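Local coordinates for flagellar hook-associated protein 2 (Helicobacter pylori, PDB 6IWY) that caps the distal tip of the growing flagellar filament, promoting polymerization of flagellin monomers there and preventing their escape unpolymerized, at residues Ala193-Pro198 and Asn202-Gly207. Residues are numbered along the deposited sequence; the frame is centred on the assembly and turned at random.
Sequences ALENDP and NLIANG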
ATOM      1  N   ALA A 193      12.936  15.178   9.431  1.00 46.35           N
ATOM      2  CA  ALA A 193      13.406  15.656   8.148  1.00 45.76           C
ATOM      3  C   ALA A 193      12.199  16.010   7.279  1.00 45.99           C
ATOM      4  O   ALA A 193      12.093  17.114   6.735  1.00 47.04           O
ATOM      5  CB  ALA A 193      14.285  14.610   7.462  1.00 43.45           C
ATOM      6  N   LEU A 194      11.273  15.070   7.174  1.00 45.81           N
ATOM      7  CA  LEU A 194      10.111  15.286   6.356  1.00 45.66           C
ATOM      8  C   LEU A 194       9.285  16.479   6.839  1.00 47.73           C
ATOM      9  O   LEU A 194       8.785  17.251   6.029  1.00 47.94           O
ATOM     10  CB  LEU A 194       9.305  13.996   6.257  1.00 45.09           C
ATOM     11  CG  LEU A 194       9.924  12.998   5.278  1.00 43.09           C
ATOM     12  CD1 LEU A 194       9.277  11.616   5.353  1.00 42.95           C
ATOM     13  CD2 LEU A 194       9.788  13.535   3.921  1.00 42.22           C
ATOM     14  N   GLU A 195       9.191  16.674   8.145  1.00 49.80           N
ATOM     15  CA  GLU A 195       8.423  17.798   8.675  1.00 52.97           C
ATOM     16  C   GLU A 195       9.145  19.113   8.433  1.00 54.85           C
ATOM     17  O   GLU A 195       8.522  20.169   8.393  1.00 57.62           O
ATOM     18  CB  GLU A 195       8.165  17.617  10.166  1.00 54.84           C
ATOM     19  CG  GLU A 195       7.200  16.501  10.481  1.00 57.27           C
ATOM     20  CD  GLU A 195       7.218  16.053  11.956  1.00 63.22           C
ATOM     21  OE1 GLU A 195       8.067  16.548  12.734  1.00 66.29           O
ATOM     22  OE2 GLU A 195       6.368  15.194  12.338  1.00 65.78           O
ATOM     23  N   ASN A 196      10.460  19.055   8.266  1.00 54.71           N
ATOM     24  CA  ASN A 196      11.249  20.256   8.088  1.00 56.66           C
ATOM     25  C   ASN A 196      11.451  20.667   6.639  1.00 56.13           C
ATOM     26  O   ASN A 196      12.027  21.728   6.383  1.00 57.31           O
ATOM     27  CB  ASN A 196      12.605  20.085   8.776  1.00 57.49           C
ATOM     28  CG  ASN A 196      12.516  20.282  10.284  1.00 61.10           C
ATOM     29  OD1 ASN A 196      11.847  21.215  10.763  1.00 66.33           O
ATOM     30  ND2 ASN A 196      13.181  19.410  11.041  1.00 59.59           N
ATOM     31  N   ASP A 197      10.975  19.842   5.703  1.00 54.28           N
ATOM     32  CA  ASP A 197      11.123  20.109   4.255  1.00 54.57           C
ATOM     33  C   ASP A 197       9.783  20.644   3.689  1.00 55.04           C
ATOM     34  O   ASP A 197       8.741  20.074   3.949  1.00 54.43           O
ATOM     35  CB  ASP A 197      11.596  18.826   3.531  1.00 52.50           C
ATOM     36  CG  ASP A 197      11.917  19.030   2.025  1.00 55.89           C
ATOM     37  OD1 ASP A 197      11.127  19.679   1.274  1.00 62.25           O
ATOM     38  OD2 ASP A 197      12.947  18.478   1.565  1.00 58.48           O
ATOM     39  N   PRO A 198       9.817  21.738   2.917  1.00 56.61           N
ATOM     40  CA  PRO A 198       8.590  22.307   2.371  1.00 58.50           C
ATOM     41  C   PRO A 198       7.828  21.349   1.451  1.00 57.08           C
ATOM     42  O   PRO A 198       6.594  21.358   1.414  1.00 57.36           O
ATOM     43  CB  PRO A 198       9.091  23.501   1.560  1.00 61.03           C
ATOM     44  CG  PRO A 198      10.376  23.864   2.151  1.00 61.14           C
ATOM     45  CD  PRO A 198      10.984  22.581   2.611  1.00 58.25           C
ATOM     46  N   ASN A 202       3.426  18.951   4.553  1.00 55.44           N
ATOM     47  CA  ASN A 202       1.986  18.706   4.579  1.00 57.32           C
ATOM     48  C   ASN A 202       1.627  17.281   4.226  1.00 55.90           C
ATOM     49  O   ASN A 202       0.550  16.791   4.598  1.00 56.81           O
ATOM     50  CB  ASN A 202       1.250  19.684   3.672  1.00 59.71           C
ATOM     51  CG  ASN A 202       1.365  21.101   4.161  1.00 63.68           C
ATOM     52  OD1 ASN A 202       0.765  21.468   5.178  1.00 67.50           O
ATOM     53  ND2 ASN A 202       2.156  21.914   3.453  1.00 65.34           N
ATOM     54  N   LEU A 203       2.511  16.605   3.509  1.00 54.39           N
ATOM     55  CA  LEU A 203       2.298  15.165   3.263  1.00 53.67           C
ATOM     56  C   LEU A 203       2.435  14.350   4.541  1.00 52.84           C
ATOM     57  O   LEU A 203       1.742  13.358   4.720  1.00 52.32           O
ATOM     58  CB  LEU A 203       3.225  14.630   2.172  1.00 52.19           C
ATOM     59  CG  LEU A 203       2.770  15.143   0.800  1.00 53.55           C
ATOM     60  CD1 LEU A 203       3.825  14.732  -0.203  1.00 54.68           C
ATOM     61  CD2 LEU A 203       1.374  14.650   0.394  1.00 52.93           C
ATOM     62  N   ILE A 204       3.300  14.789   5.446  1.00 53.09           N
ATOM     63  CA  ILE A 204       3.366  14.130   6.753  1.00 53.98           C
ATOM     64  C   ILE A 204       2.221  14.563   7.681  1.00 56.12           C
ATOM     65  O   ILE A 204       1.622  13.735   8.367  1.00 56.88           O
ATOM     66  CB  ILE A 204       4.754  14.216   7.406  1.00 53.42           C
ATOM     67  CG1 ILE A 204       4.911  13.087   8.424  1.00 54.69           C
ATOM     68  CG2 ILE A 204       4.988  15.527   8.047  1.00 54.92           C
ATOM     69  CD1 ILE A 204       6.186  12.335   8.214  1.00 54.37           C
ATOM     70  N   ALA A 205       1.857  15.835   7.642  1.00 57.69           N
ATOM     71  CA  ALA A 205       0.730  16.293   8.447  1.00 60.19           C
ATOM     72  C   ALA A 205      -0.617  15.617   8.048  1.00 61.07           C
ATOM     73  O   ALA A 205      -1.362  15.169   8.916  1.00 62.54           O
ATOM     74  CB  ALA A 205       0.629  17.777   8.381  1.00 61.99           C
ATOM     75  N   ASN A 206      -0.928  15.515   6.755  1.00 60.18           N
ATOM     76  CA  ASN A 206      -2.231  14.965   6.340  1.00 61.24           C
ATOM     77  C   ASN A 206      -2.281  13.434   6.327  1.00 59.88           C
ATOM     78  O   ASN A 206      -3.288  12.852   5.962  1.00 61.15           O
ATOM     79  CB  ASN A 206      -2.636  15.490   4.958  1.00 62.03           C
ATOM     80  CG  ASN A 206      -1.764  14.931   3.818  1.00 61.65           C
ATOM     81  OD1 ASN A 206      -0.830  14.142   4.040  1.00 61.06           O
ATOM     82  ND2 ASN A 206      -2.061  15.362   2.588  1.00 62.91           N
ATOM     83  N   GLY A 207      -1.172  12.789   6.677  1.00 57.55           N
ATOM     84  CA  GLY A 207      -1.114  11.340   6.760  1.00 55.92           C
ATOM     85  C   GLY A 207      -0.790  10.580   5.483  1.00 53.71           C
ATOM     86  O   GLY A 207      -0.828   9.359   5.492  1.00 53.44           O
TER
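Ile204 reaches across the junction of two consecutive helices to Leu194 and Glu195, an example of how one branched residue can join two helices separated by a short link. Here the end of helix 179-196 meets the short helix 201-205 that follows it; in this fragment of the cap protein the pair lies beside strand 164-173 of a four-stranded antiparallel sheet and strand 209-214. Within the short helix, Asn202 O accepts the N-H of Asn206 at 2.9 Å. Leu203 faces Ile209 and Arg226 rather than the first helix. Ile204 does the joining with both branches. Its CG1 lies anti to the backbone N (chi1 -157°), and at the end of that arm CD1 comes to 4.0 Å from Leu194 CB. Leu194 is buried, and also packs on Phe200, Val167, Ile209 and Ile211, so this arm meets the apolar side of the junction. The other branch meets the exposed Glu195 through aliphatic carbon, CG2 lying 3.4 Å from Glu195 CG, and the two side chains cross at about a right angle. Past Asn206, whose OD1 accepts a hydrogen bond from Asp208 N, Gly207 takes a positive phi of 87° and ends the helical course, and its O accepts a hydrogen bond from Arg225 NE.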